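Local structure of TRAP dicarboxylate transporter, DctP subunit (4OVS) at residues I28-V33 against V59-F64; V34-P39 against F64-L69; K49-L54 against P254-A259; D141-G146 against K261-Y266. The protein binds succinate in the periplasm and probably delivers such dicarboxylates to the membrane components of a TRAP transporter. All blocks are in the same frame, centred on the assembly; numbering follows the deposited sequence.

Contact 1: I28-V33 against V59-F64; sequences IKVTHV and VEVIVF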
loop_
_atom_site.group_PDB
_atom_site.type_symbol
_atom_site.label_atom_id
_atom_site.label_comp_id
_atom_site.label_asym_id
_atom_site.label_seq_id
_atom_site.Cartn_x
_atom_site.Cartn_y
_atom_site.Cartn_z
ATOM N N ILE A 28 8.671 -6.239 -21.399
ATOM C CA ILE A 28 8.614 -5.329 -20.237
ATOM C C ILE A 28 8.397 -6.172 -18.958
ATOM O O ILE A 28 7.521 -7.051 -18.947
ATOM C CB ILE A 28 7.412 -4.308 -20.338
ATOM C CG1 ILE A 28 7.589 -3.350 -21.508
ATOM C CG2 ILE A 28 7.283 -3.473 -19.036
ATOM C CD1 ILE A 28 6.435 -2.366 -21.698
ATOM N N LYS A 29 9.158 -5.882 -17.896
ATOM C CA LYS A 29 9.165 -6.659 -16.671
ATOM C C LYS A 29 8.580 -5.772 -15.600
ATOM O O LYS A 29 9.155 -4.728 -15.267
ATOM C CB LYS A 29 10.599 -7.078 -16.298
ATOM C CG LYS A 29 11.330 -7.731 -17.450
ATOM C CD LYS A 29 12.502 -8.561 -17.012
ATOM C CE LYS A 29 13.768 -7.761 -16.821
ATOM N NZ LYS A 29 14.911 -8.687 -16.464
ATOM N N VAL A 30 7.440 -6.207 -15.077
ATOM C CA VAL A 30 6.763 -5.573 -13.941
ATOM C C VAL A 30 7.052 -6.364 -12.667
ATOM O O VAL A 30 7.023 -7.593 -12.681
ATOM C CB VAL A 30 5.216 -5.559 -14.109
ATOM C CG1 VAL A 30 4.637 -4.906 -12.929
ATOM C CG2 VAL A 30 4.774 -4.827 -15.367
ATOM N N THR A 31 7.314 -5.669 -11.564
ATOM C CA THR A 31 7.685 -6.332 -10.338
ATOM C C THR A 31 6.856 -5.752 -9.228
ATOM O O THR A 31 6.741 -4.567 -9.140
ATOM C CB THR A 31 9.190 -6.159 -10.040
ATOM O OG1 THR A 31 9.546 -6.837 -8.845
ATOM C CG2 THR A 31 9.604 -4.658 -9.893
ATOM N N HIS A 32 6.249 -6.619 -8.417
ATOM C CA HIS A 32 5.564 -6.207 -7.183
ATOM C C HIS A 32 5.557 -7.330 -6.130
ATOM O O HIS A 32 5.990 -8.472 -6.421
ATOM C CB HIS A 32 4.133 -5.708 -7.491
ATOM C CG HIS A 32 3.178 -6.760 -7.951
ATOM N ND1 HIS A 32 2.590 -7.654 -7.085
ATOM C CD2 HIS A 32 2.635 -7.002 -9.169
ATOM C CE1 HIS A 32 1.761 -8.433 -7.757
ATOM N NE2 HIS A 32 1.756 -8.049 -9.020
ATOM N N VAL A 33 5.101 -6.988 -4.918
ATOM C CA VAL A 33 5.264 -7.798 -3.751
ATOM C C VAL A 33 3.982 -8.482 -3.232
ATOM O O VAL A 33 4.034 -9.214 -2.227
ATOM C CB VAL A 33 5.890 -6.962 -2.580
ATOM C CG1 VAL A 33 7.235 -6.293 -2.987
ATOM C CG2 VAL A 33 4.926 -5.900 -2.105
ATOM N N VAL A 59 4.836 -6.184 -28.283
ATOM C CA VAL A 59 5.338 -6.062 -26.924
ATOM C C VAL A 59 4.663 -7.069 -25.998
ATOM O O VAL A 59 3.425 -7.196 -25.994
ATOM C CB VAL A 59 5.115 -4.716 -26.349
ATOM C CG1 VAL A 59 5.733 -4.605 -24.991
ATOM C CG2 VAL A 59 5.675 -3.635 -27.268
ATOM N N GLU A 60 5.487 -7.774 -25.220
ATOM C CA GLU A 60 5.023 -8.756 -24.226
ATOM C C GLU A 60 5.416 -8.280 -22.806
ATOM O O GLU A 60 6.569 -8.004 -22.550
ATOM C CB GLU A 60 5.544 -10.171 -24.503
ATOM C CG GLU A 60 4.952 -11.204 -23.473
ATOM C CD GLU A 60 5.001 -12.705 -23.881
ATOM O OE1 GLU A 60 5.928 -13.134 -24.607
ATOM O OE2 GLU A 60 4.077 -13.453 -23.449
ATOM N N VAL A 61 4.436 -8.138 -21.925
ATOM C CA VAL A 61 4.682 -7.691 -20.545
ATOM C C VAL A 61 4.613 -8.931 -19.625
ATOM O O VAL A 61 3.609 -9.660 -19.661
ATOM C CB VAL A 61 3.666 -6.687 -20.109
ATOM C CG1 VAL A 61 3.935 -6.258 -18.613
ATOM C CG2 VAL A 61 3.623 -5.450 -21.059
ATOM N N ILE A 62 5.673 -9.189 -18.869
ATOM C CA ILE A 62 5.712 -10.303 -17.911
ATOM C C ILE A 62 5.697 -9.706 -16.493
ATOM O O ILE A 62 6.477 -8.815 -16.160
ATOM C CB ILE A 62 6.937 -11.191 -18.108
ATOM C CG1 ILE A 62 6.947 -11.769 -19.530
ATOM C CG2 ILE A 62 7.001 -12.349 -17.018
ATOM C CD1 ILE A 62 5.632 -12.388 -19.979
ATOM N N VAL A 63 4.753 -10.166 -15.690
ATOM C CA VAL A 63 4.533 -9.656 -14.342
ATOM C C VAL A 63 5.039 -10.697 -13.320
ATOM O O VAL A 63 4.642 -11.855 -13.353
ATOM C CB VAL A 63 3.019 -9.430 -14.072
ATOM C CG1 VAL A 63 2.805 -8.991 -12.636
ATOM C CG2 VAL A 63 2.411 -8.412 -15.034
ATOM N N PHE A 64 5.920 -10.264 -12.419
ATOM C CA PHE A 64 6.410 -11.057 -11.347
ATOM C C PHE A 64 5.833 -10.581 -10.011
ATOM O O PHE A 64 6.288 -9.588 -9.444
ATOM C CB PHE A 64 7.944 -10.930 -11.298
ATOM C CG PHE A 64 8.654 -11.530 -12.478
ATOM C CD1 PHE A 64 9.058 -12.834 -12.467
ATOM C CD2 PHE A 64 8.951 -10.760 -13.599
ATOM C CE1 PHE A 64 9.738 -13.377 -13.549
ATOM C CE2 PHE A 64 9.644 -11.307 -14.679
ATOM C CZ PHE A 64 10.022 -12.595 -14.661
HETATM O O HOH W 1 8.875 -9.433 -8.022
#
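Val30 and Val63 sit side by side on neighbouring parallel strands, the two strands of the beta-alpha-beta unit built from strand 26-31, helix 39-54 and strand 59-64. Five backbone hydrogen bonds join them, from Ile28 N with Glu60 O through to His32 N with Phe64 O. Ile28, Val30, Val61 and Val63 project from one face of the sheet, where Val51 and Asp45 of helix 39-54 pack on its valines. Val61 straddles two partners: its CG1, anti to the backbone N (chi1 178°), slants against Val30 CG2 at 3.6 Å, while its CG2 lies 4.0 Å from Ile28 CB. The extended chain of Ile28 carries CD1 to 4.0 Å from Val59 CG1. Val63 is similarly divided, with CG2 4.1 Å from Val30 CB and CG1 3.9 Å from His32 NE2. His32 places CG between its own backbone N and carbonyl carbon (chi1 69°), which swings the imidazole across towards Val63; Phe64 O lies over one face of the ring, and ND1 is hydrogen-bonded to Val34 N. The same side chain touches Lys40, a succinate-binding residue, so this end of the sheet adjoins the ligand site. On the other face, with Lys29, Thr31 and Ile62, the Phe64 ring turns its edge to the backbone, Val30 O lying in the ring plane near CD2.

Contact 2: V34-P39 against F64-L69; sequences VSPNTP and FPNSQL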
loop_
_atom_site.group_PDB
_atom_site.type_symbol
_atom_site.label_atom_id
_atom_site.label_comp_id
_atom_site.label_asym_id
_atom_site.label_seq_id
_atom_site.Cartn_x
_atom_site.Cartn_y
_atom_site.Cartn_z
ATOM N N VAL A 34 2.847 -8.207 -3.866
ATOM C CA VAL A 34 1.554 -8.768 -3.498
ATOM C C VAL A 34 1.062 -9.967 -4.326
ATOM O O VAL A 34 1.674 -10.384 -5.321
ATOM C CB VAL A 34 0.392 -7.682 -3.537
ATOM C CG1 VAL A 34 0.682 -6.504 -2.637
ATOM C CG2 VAL A 34 0.057 -7.258 -4.934
ATOM N N SER A 35 -0.005 -10.577 -3.830
ATOM C CA SER A 35 -0.637 -11.712 -4.500
ATOM C C SER A 35 -1.322 -11.287 -5.780
ATOM O O SER A 35 -1.931 -10.227 -5.829
ATOM C CB SER A 35 -1.736 -12.273 -3.583
ATOM O OG SER A 35 -2.442 -13.260 -4.286
ATOM N N PRO A 36 -1.306 -12.134 -6.810
ATOM C CA PRO A 36 -2.072 -11.762 -8.013
ATOM C C PRO A 36 -3.569 -11.693 -7.773
ATOM O O PRO A 36 -4.303 -11.138 -8.591
ATOM C CB PRO A 36 -1.810 -12.928 -8.972
ATOM C CG PRO A 36 -0.607 -13.652 -8.402
ATOM C CD PRO A 36 -0.569 -13.401 -6.949
ATOM N N ASN A 37 -4.038 -12.252 -6.674
ATOM C CA ASN A 37 -5.471 -12.255 -6.365
ATOM C C ASN A 37 -6.003 -10.958 -5.752
ATOM O O ASN A 37 -7.183 -10.881 -5.437
ATOM C CB ASN A 37 -5.772 -13.421 -5.404
ATOM C CG ASN A 37 -5.497 -14.766 -6.031
ATOM O OD1 ASN A 37 -5.897 -15.012 -7.166
ATOM N ND2 ASN A 37 -4.796 -15.648 -5.300
ATOM N N THR A 38 -5.142 -9.965 -5.535
ATOM C CA THR A 38 -5.552 -8.692 -4.968
ATOM C C THR A 38 -5.973 -7.770 -6.130
ATOM O O THR A 38 -5.604 -8.009 -7.281
ATOM C CB THR A 38 -4.417 -8.003 -4.204
ATOM O OG1 THR A 38 -3.260 -7.853 -5.060
ATOM C CG2 THR A 38 -3.991 -8.754 -2.935
ATOM N N PRO A 39 -6.698 -6.690 -5.846
ATOM C CA PRO A 39 -6.902 -5.641 -6.872
ATOM C C PRO A 39 -5.602 -5.152 -7.573
ATOM O O PRO A 39 -5.558 -5.064 -8.778
ATOM C CB PRO A 39 -7.532 -4.513 -6.076
ATOM C CG PRO A 39 -8.322 -5.264 -5.003
ATOM C CD PRO A 39 -7.443 -6.401 -4.601
ATOM N N PHE A 64 5.920 -10.264 -12.419
ATOM C CA PHE A 64 6.410 -11.057 -11.347
ATOM C C PHE A 64 5.833 -10.581 -10.011
ATOM O O PHE A 64 6.288 -9.588 -9.444
ATOM C CB PHE A 64 7.944 -10.930 -11.298
ATOM C CG PHE A 64 8.654 -11.530 -12.478
ATOM C CD1 PHE A 64 9.058 -12.834 -12.467
ATOM C CD2 PHE A 64 8.951 -10.760 -13.599
ATOM C CE1 PHE A 64 9.738 -13.377 -13.549
ATOM C CE2 PHE A 64 9.644 -11.307 -14.679
ATOM C CZ PHE A 64 10.022 -12.595 -14.661
ATOM N N PRO A 65 4.824 -11.283 -9.488
ATOM C CA PRO A 65 4.255 -10.890 -8.205
ATOM C C PRO A 65 4.993 -11.479 -7.013
ATOM O O PRO A 65 6.019 -12.147 -7.204
ATOM C CB PRO A 65 2.863 -11.506 -8.276
ATOM C CG PRO A 65 3.113 -12.784 -8.965
ATOM C CD PRO A 65 4.156 -12.459 -10.037
ATOM N N ASN A 66 4.466 -11.240 -5.804
ATOM C CA ASN A 66 4.934 -11.907 -4.599
ATOM C C ASN A 66 6.470 -11.813 -4.418
ATOM O O ASN A 66 7.104 -12.714 -3.903
ATOM C CB ASN A 66 4.507 -13.358 -4.622
ATOM C CG ASN A 66 3.048 -13.564 -4.215
ATOM O OD1 ASN A 66 2.547 -12.936 -3.264
ATOM N ND2 ASN A 66 2.351 -14.419 -4.958
ATOM N N SER A 67 7.074 -10.718 -4.865
ATOM C CA SER A 67 8.520 -10.549 -4.750
ATOM C C SER A 67 9.352 -11.627 -5.471
ATOM O O SER A 67 10.466 -11.926 -5.058
ATOM C CB SER A 67 8.970 -10.527 -3.276
ATOM O OG SER A 67 8.242 -9.563 -2.527
ATOM N N GLN A 68 8.827 -12.213 -6.544
ATOM C CA GLN A 68 9.559 -13.253 -7.233
ATOM C C GLN A 68 10.786 -12.735 -7.863
ATOM O O GLN A 68 11.792 -13.427 -7.860
ATOM C CB GLN A 68 8.734 -13.931 -8.317
ATOM C CG GLN A 68 7.814 -14.935 -7.736
ATOM C CD GLN A 68 6.940 -15.596 -8.755
ATOM O OE1 GLN A 68 6.836 -15.149 -9.874
ATOM N NE2 GLN A 68 6.350 -16.710 -8.376
ATOM N N LEU A 69 10.725 -11.524 -8.413
ATOM C CA LEU A 69 11.926 -10.940 -9.014
ATOM C C LEU A 69 12.674 -10.030 -8.040
ATOM O O LEU A 69 13.876 -10.173 -7.861
ATOM C CB LEU A 69 11.533 -10.195 -10.270
ATOM C CG LEU A 69 12.657 -9.915 -11.236
ATOM C CD1 LEU A 69 13.152 -11.226 -11.836
ATOM C CD2 LEU A 69 12.180 -8.896 -12.292
HETATM O O HOH W 2 -0.490 -15.517 -4.025
#
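Asn66 and Val34 share the one direct hydrogen bond of the contact, from Asn66 N to Val34 O at 3.0 Å, with the donor above the carbonyl plane and the N-H...O angle bent to 143°. Asn66 CG, anti to the carbonyl carbon (chi1 -79°), carries the amide alongside Val34 and Pro36, OD1 turning to Lys217 NZ. A water adds a second polar link, accepting from Asn66 ND2 at 3.2 Å and bonding Ser35 OG at 3.0 Å. With an alanine here, the Lys217 ammonium would probably lack an acceptor and the water its tie to this loop. These loops follow the parallel strands 26-31 and 59-64: residues 65-68 form a type I' beta turn, while Ser35 opens a type I turn, its OG accepting from Asn37 N as an ST turn. Thr38 OG1, which caps Gly41 N at the start of helix 39-54, donates to Ser35 O at 2.8 Å. The nearest side-chain atom of Val34 lies about 3 Å from bound succinate. Apolar packing falls to the prolines, whose side chains cross at about a right angle, Pro36 CG 3.9 Å from Pro65 CG. Two proline carbons touch polar atoms, Pro65 CB 3.4 Å from Val34 O and Pro36 CD 3.7 Å from Asn66 ND2.

Contact 3: K49-L54 against P254-A259; sequences KRVGEL and PMVLQA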
loop_
_atom_site.group_PDB
_atom_site.type_symbol
_atom_site.label_atom_id
_atom_site.label_comp_id
_atom_site.label_asym_id
_atom_site.label_seq_id
_atom_site.Cartn_x
_atom_site.Cartn_y
_atom_site.Cartn_z
ATOM N N LYS A 49 -1.915 -7.748 -20.101
ATOM C CA LYS A 49 -2.775 -8.224 -21.174
ATOM C C LYS A 49 -3.088 -7.122 -22.211
ATOM O O LYS A 49 -3.070 -7.362 -23.419
ATOM C CB LYS A 49 -4.077 -8.715 -20.558
ATOM C CG LYS A 49 -4.963 -9.444 -21.532
ATOM C CD LYS A 49 -6.363 -9.718 -20.930
ATOM C CE LYS A 49 -7.371 -8.595 -21.215
ATOM N NZ LYS A 49 -8.818 -8.962 -20.925
ATOM N N ARG A 50 -3.388 -5.915 -21.743
ATOM C CA ARG A 50 -3.784 -4.830 -22.662
ATOM C C ARG A 50 -2.612 -4.320 -23.546
ATOM O O ARG A 50 -2.793 -4.039 -24.744
ATOM C CB ARG A 50 -4.418 -3.692 -21.891
ATOM C CG ARG A 50 -5.764 -4.047 -21.291
ATOM C CD ARG A 50 -6.794 -4.325 -22.393
ATOM N NE ARG A 50 -7.100 -3.122 -23.155
ATOM C CZ ARG A 50 -7.305 -3.050 -24.467
ATOM N NH1 ARG A 50 -7.196 -4.120 -25.251
ATOM N NH2 ARG A 50 -7.589 -1.867 -25.005
ATOM N N VAL A 51 -1.426 -4.203 -22.977
ATOM C CA VAL A 51 -0.227 -3.894 -23.784
ATOM C C VAL A 51 -0.094 -4.873 -24.959
ATOM O O VAL A 51 0.063 -4.453 -26.088
ATOM C CB VAL A 51 1.041 -3.869 -22.942
ATOM C CG1 VAL A 51 2.305 -3.794 -23.833
ATOM C CG2 VAL A 51 0.986 -2.695 -21.975
ATOM N N GLY A 52 -0.153 -6.176 -24.692
ATOM C CA GLY A 52 -0.114 -7.183 -25.738
ATOM C C GLY A 52 -1.158 -6.963 -26.836
ATOM O O GLY A 52 -0.844 -7.019 -28.026
ATOM N N GLU A 53 -2.409 -6.755 -26.433
ATOM C CA GLU A 53 -3.500 -6.529 -27.373
ATOM C C GLU A 53 -3.295 -5.230 -28.158
ATOM O O GLU A 53 -3.352 -5.232 -29.365
ATOM C CB GLU A 53 -4.837 -6.520 -26.623
ATOM C CG GLU A 53 -5.148 -7.852 -25.989
ATOM C CD GLU A 53 -6.389 -7.848 -25.083
ATOM O OE1 GLU A 53 -6.790 -6.784 -24.560
ATOM O OE2 GLU A 53 -6.991 -8.928 -24.913
ATOM N N LEU A 54 -2.979 -4.148 -27.480
ATOM C CA LEU A 54 -2.839 -2.854 -28.155
ATOM C C LEU A 54 -1.610 -2.769 -29.057
ATOM O O LEU A 54 -1.564 -1.950 -29.960
ATOM C CB LEU A 54 -2.794 -1.720 -27.131
ATOM C CG LEU A 54 -4.087 -1.333 -26.439
ATOM C CD1 LEU A 54 -3.889 -0.349 -25.335
ATOM C CD2 LEU A 54 -5.109 -0.817 -27.454
ATOM N N PRO A 254 2.737 5.280 -26.734
ATOM C CA PRO A 254 1.298 5.589 -26.587
ATOM C C PRO A 254 0.449 4.369 -26.156
ATOM O O PRO A 254 -0.444 4.532 -25.314
ATOM C CB PRO A 254 0.894 6.088 -27.974
ATOM C CG PRO A 254 2.241 6.654 -28.572
ATOM C CD PRO A 254 3.243 5.621 -28.068
HETATM N N MSE A 255 0.723 3.182 -26.691
HETATM C CA MSE A 255 -0.019 1.975 -26.270
HETATM C C MSE A 255 0.278 1.550 -24.851
HETATM O O MSE A 255 -0.589 1.026 -24.165
HETATM C CB MSE A 255 0.283 0.802 -27.167
HETATM C CG MSE A 255 -0.177 1.005 -28.561
HETATM SE SE MSE A 255 1.191 1.735 -29.700
HETATM C CE MSE A 255 0.808 0.734 -31.381
ATOM N N VAL A 256 1.495 1.758 -24.401
ATOM C CA VAL A 256 1.829 1.416 -23.025
ATOM C C VAL A 256 1.041 2.325 -22.109
ATOM O O VAL A 256 0.472 1.898 -21.106
ATOM C CB VAL A 256 3.321 1.498 -22.776
ATOM C CG1 VAL A 256 3.642 1.507 -21.313
ATOM C CG2 VAL A 256 3.984 0.313 -23.398
ATOM N N LEU A 257 0.966 3.587 -22.485
ATOM C CA LEU A 257 0.329 4.591 -21.662
ATOM C C LEU A 257 -1.184 4.412 -21.661
ATOM O O LEU A 257 -1.826 4.675 -20.659
ATOM C CB LEU A 257 0.680 6.010 -22.171
ATOM C CG LEU A 257 2.140 6.446 -21.967
ATOM C CD1 LEU A 257 2.294 7.848 -22.507
ATOM C CD2 LEU A 257 2.595 6.414 -20.521
ATOM N N GLN A 258 -1.750 3.980 -22.776
ATOM C CA GLN A 258 -3.171 3.762 -22.816
ATOM C C GLN A 258 -3.482 2.514 -21.931
ATOM O O GLN A 258 -4.357 2.531 -21.059
ATOM C CB GLN A 258 -3.655 3.589 -24.264
ATOM C CG GLN A 258 -5.155 3.388 -24.322
ATOM C CD GLN A 258 -5.687 3.014 -25.689
ATOM O OE1 GLN A 258 -5.246 3.522 -26.726
ATOM N NE2 GLN A 258 -6.676 2.139 -25.690
ATOM N N ALA A 259 -2.704 1.459 -22.128
ATOM C CA ALA A 259 -2.806 0.256 -21.310
ATOM C C ALA A 259 -2.829 0.598 -19.831
ATOM O O ALA A 259 -3.706 0.129 -19.087
ATOM C CB ALA A 259 -1.706 -0.632 -21.615
#
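Arg50 opens the contact with its CB, 4.1 Å from Ala259 CB, where helix 39-54 passes helix 253-289 in a roughly antiparallel sense; the axes of the two short segments come within 8.6 Å at 141°. Beyond CB the arginine chain bends at chi2 and chi3 and runs forward along its own helix towards Glu53. NH1 forms a salt bridge with Glu53 OE1 at 2.8 Å, lying 27° out of the carboxylate plane on its anti side, and NE forms another with Glu262 of the partner helix. A leucine in its place would probably leave both carboxylates without their positive mate and remove the ionic tie between the helices. One residue on, Val51 fits closely against Ala259: its CG2, anti to the carbonyl carbon, is only 3.4 Å from Ala259 CB, tighter than usual carbon contact. Val51 also touches Val59 and Val61, so it meets both strand 59-64 and helix 253-289. Leu54 ends the segment, its CB 4.0 Å from Met255 CB and both its methyls, CD1 and CD2, facing Gln258 NE2, each 3.8 Å away. Met255, a selenomethionine, sets its CG 3.6 Å from Leu54 O. The amide NE2 of Gln258 bonds Glu262 as well. No hydrogen bond spans the two segments; aliphatic packing holds them together, and the charges gather at its border around Glu262, which probably helps to orient both the guanidinium and the amide.

Contact 4: D141-G146 against K261-Y266; sequences DYWDAG and KEATEY
Thr264 OG1 is gripped by three groups: Asp141 OD2 at 2.8 Å, Trp143 NE1 at 3.1 Å, and the carbonyl oxygen of Met260 one turn back in its own helix. The indole N-H is a clear donor, with a bond angle of 161°, and the hydroxyl oxygen lies only 3° out of the ring plane, at the edge of the indole. With OG1 beside the backbone N (chi1 -66°), the threonine can meet its own helix and the strand at once; its CG2 then packs 3.7 Å from Asp141 CB and 3.8 Å from Tyr142 O. Next to the N-H, Trp143 CZ2 makes a looser contact, 4.4 Å from Ala263 CB.

The contact lays strand 137-152 against the long helix 253-289, here running nearly alongside each other. Trp143 stands next to Tyr236 and Lys40, both succinate-binding residues, and its backbone pairs with Tyr236 on strand 233-241, although its side chain remains about 9 Å (nearest atoms) from the bound succinate. Further bonds fasten strand to helix: Tyr142 O with Arg268 NH2, and Asp144 N with Glu267 OE1. The hydroxyl of Thr264 thus accepts the N-H of the buried indole and sits between it, the Asp141 carboxylate and the Met260 carbonyl. The in-plane bond probably helps to fix the rotation of the tryptophan ring, and with it to steady the second shell of residues behind the succinate pocket.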
loop_
_atom_site.group_PDB
_atom_site.type_symbol
_atom_site.label_atom_id
_atom_site.label_comp_id
_atom_site.label_asym_id
_atom_site.label_seq_id
_atom_site.Cartn_x
_atom_site.Cartn_y
_atom_site.Cartn_z
ATOM N N ASP A 141 0.149 6.816 -12.309
ATOM C CA ASP A 141 -1.141 6.995 -11.627
ATOM C C ASP A 141 -1.171 6.456 -10.188
ATOM O O ASP A 141 -0.420 5.587 -9.847
ATOM C CB ASP A 141 -2.227 6.159 -12.306
ATOM C CG ASP A 141 -2.638 6.680 -13.653
ATOM O OD1 ASP A 141 -2.982 7.893 -13.729
ATOM O OD2 ASP A 141 -2.639 5.857 -14.627
ATOM N N TYR A 142 -2.113 6.925 -9.381
ATOM C CA TYR A 142 -2.365 6.293 -8.105
ATOM C C TYR A 142 -3.365 5.151 -8.201
ATOM O O TYR A 142 -4.399 5.271 -8.898
ATOM C CB TYR A 142 -2.905 7.306 -7.113
ATOM C CG TYR A 142 -1.940 8.421 -6.767
ATOM C CD1 TYR A 142 -0.892 8.188 -5.918
ATOM C CD2 TYR A 142 -2.106 9.703 -7.253
ATOM C CE1 TYR A 142 -0.015 9.188 -5.559
ATOM C CE2 TYR A 142 -1.211 10.727 -6.906
ATOM C CZ TYR A 142 -0.172 10.458 -6.049
ATOM O OH TYR A 142 0.737 11.452 -5.674
ATOM N N TRP A 143 -3.034 4.074 -7.473
ATOM C CA TRP A 143 -3.867 2.879 -7.259
ATOM C C TRP A 143 -4.253 2.728 -5.789
ATOM O O TRP A 143 -3.539 3.212 -4.919
ATOM C CB TRP A 143 -3.108 1.640 -7.693
ATOM C CG TRP A 143 -2.983 1.407 -9.163
ATOM C CD1 TRP A 143 -3.246 2.291 -10.165
ATOM C CD2 TRP A 143 -2.505 0.219 -9.792
ATOM N NE1 TRP A 143 -3.013 1.694 -11.389
ATOM C CE2 TRP A 143 -2.558 0.421 -11.183
ATOM C CE3 TRP A 143 -2.077 -1.036 -9.311
ATOM C CZ2 TRP A 143 -2.212 -0.575 -12.105
ATOM C CZ3 TRP A 143 -1.756 -2.003 -10.215
ATOM C CH2 TRP A 143 -1.830 -1.780 -11.597
ATOM N N ASP A 144 -5.380 2.026 -5.516
ATOM C CA ASP A 144 -6.007 1.922 -4.192
ATOM C C ASP A 144 -5.739 0.506 -3.629
ATOM O O ASP A 144 -5.787 -0.459 -4.386
ATOM C CB ASP A 144 -7.534 2.025 -4.365
ATOM C CG ASP A 144 -8.289 2.022 -3.066
ATOM O OD1 ASP A 144 -7.698 2.212 -1.981
ATOM O OD2 ASP A 144 -9.539 1.852 -3.128
ATOM N N ALA A 145 -5.447 0.414 -2.343
ATOM C CA ALA A 145 -5.533 -0.860 -1.635
ATOM C C ALA A 145 -6.712 -0.791 -0.707
ATOM O O ALA A 145 -7.721 -1.374 -0.999
ATOM C CB ALA A 145 -4.214 -1.225 -0.865
ATOM N N GLY A 146 -6.565 -0.076 0.414
ATOM C CA GLY A 146 -7.655 0.172 1.303
ATOM C C GLY A 146 -7.165 0.693 2.634
ATOM O O GLY A 146 -5.971 0.860 2.858
ATOM N N LYS A 261 -3.545 3.553 -18.302
ATOM C CA LYS A 261 -4.757 4.302 -17.993
ATOM C C LYS A 261 -5.970 3.369 -17.739
ATOM O O LYS A 261 -6.675 3.489 -16.746
ATOM C CB LYS A 261 -5.059 5.291 -19.139
ATOM C CG LYS A 261 -6.191 6.284 -18.835
ATOM C CD LYS A 261 -6.615 7.048 -20.119
ATOM C CE LYS A 261 -7.745 8.063 -19.903
ATOM N NZ LYS A 261 -7.384 9.242 -19.023
ATOM N N GLU A 262 -6.206 2.468 -18.673
ATOM C CA GLU A 262 -7.288 1.510 -18.565
ATOM C C GLU A 262 -7.141 0.641 -17.320
ATOM O O GLU A 262 -8.119 0.380 -16.603
ATOM C CB GLU A 262 -7.323 0.652 -19.832
ATOM C CG GLU A 262 -7.674 1.432 -21.018
ATOM C CD GLU A 262 -7.830 0.601 -22.283
ATOM O OE1 GLU A 262 -8.022 -0.632 -22.181
ATOM O OE2 GLU A 262 -7.786 1.195 -23.376
ATOM N N ALA A 263 -5.909 0.247 -17.024
ATOM C CA ALA A 263 -5.612 -0.642 -15.928
ATOM C C ALA A 263 -5.826 0.042 -14.588
ATOM O O ALA A 263 -6.250 -0.586 -13.612
ATOM C CB ALA A 263 -4.175 -1.178 -16.033
ATOM N N THR A 264 -5.588 1.344 -14.569
ATOM C CA THR A 264 -5.790 2.146 -13.371
ATOM C C THR A 264 -7.293 2.199 -13.062
ATOM O O THR A 264 -7.693 1.987 -11.926
ATOM C CB THR A 264 -5.236 3.560 -13.603
ATOM O OG1 THR A 264 -3.801 3.504 -13.770
ATOM C CG2 THR A 264 -5.559 4.457 -12.473
ATOM N N GLU A 265 -8.110 2.446 -14.087
ATOM C CA GLU A 265 -9.598 2.519 -13.939
ATOM C C GLU A 265 -10.099 1.158 -13.421
ATOM O O GLU A 265 -10.911 1.088 -12.499
ATOM C CB GLU A 265 -10.266 2.845 -15.277
ATOM C CG GLU A 265 -11.739 2.352 -15.364
ATOM C CD GLU A 265 -12.452 2.709 -16.681
ATOM O OE1 GLU A 265 -11.920 2.367 -17.781
ATOM O OE2 GLU A 265 -13.561 3.320 -16.604
ATOM N N TYR A 266 -9.549 0.086 -13.987
ATOM C CA TYR A 266 -9.946 -1.278 -13.640
ATOM C C TYR A 266 -9.525 -1.635 -12.210
ATOM O O TYR A 266 -10.304 -2.164 -11.437
ATOM C CB TYR A 266 -9.334 -2.253 -14.627
ATOM C CG TYR A 266 -9.496 -3.669 -14.196
ATOM C CD1 TYR A 266 -10.741 -4.254 -14.200
ATOM C CD2 TYR A 266 -8.414 -4.425 -13.800
ATOM C CE1 TYR A 266 -10.921 -5.575 -13.795
ATOM C CE2 TYR A 266 -8.571 -5.744 -13.401
ATOM C CZ TYR A 266 -9.827 -6.310 -13.404
ATOM O OH TYR A 266 -10.041 -7.605 -12.997
#

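How the contacts relate
Running from the N terminus, contact 1 closes the first loop, bringing strand 59-64 beside strand 26-31 over the intervening helix 39-54. Contact 2 crosses it and takes up where it stops, sharing Phe64 and continuing the pairing into the loops near the succinate site; His32 O and Ser67 N, 2.9 Å apart, bridge the two. Contact 3 crosses both, returning from helix 39-54 to helix 253-289 across some 200 residues, and Val51 links it to the sheet of contact 1. Contact 4 opens after contacts 1 and 2 have closed and crosses contact 3, using the same long helix; the Arg50-Glu262 salt bridge connects these two.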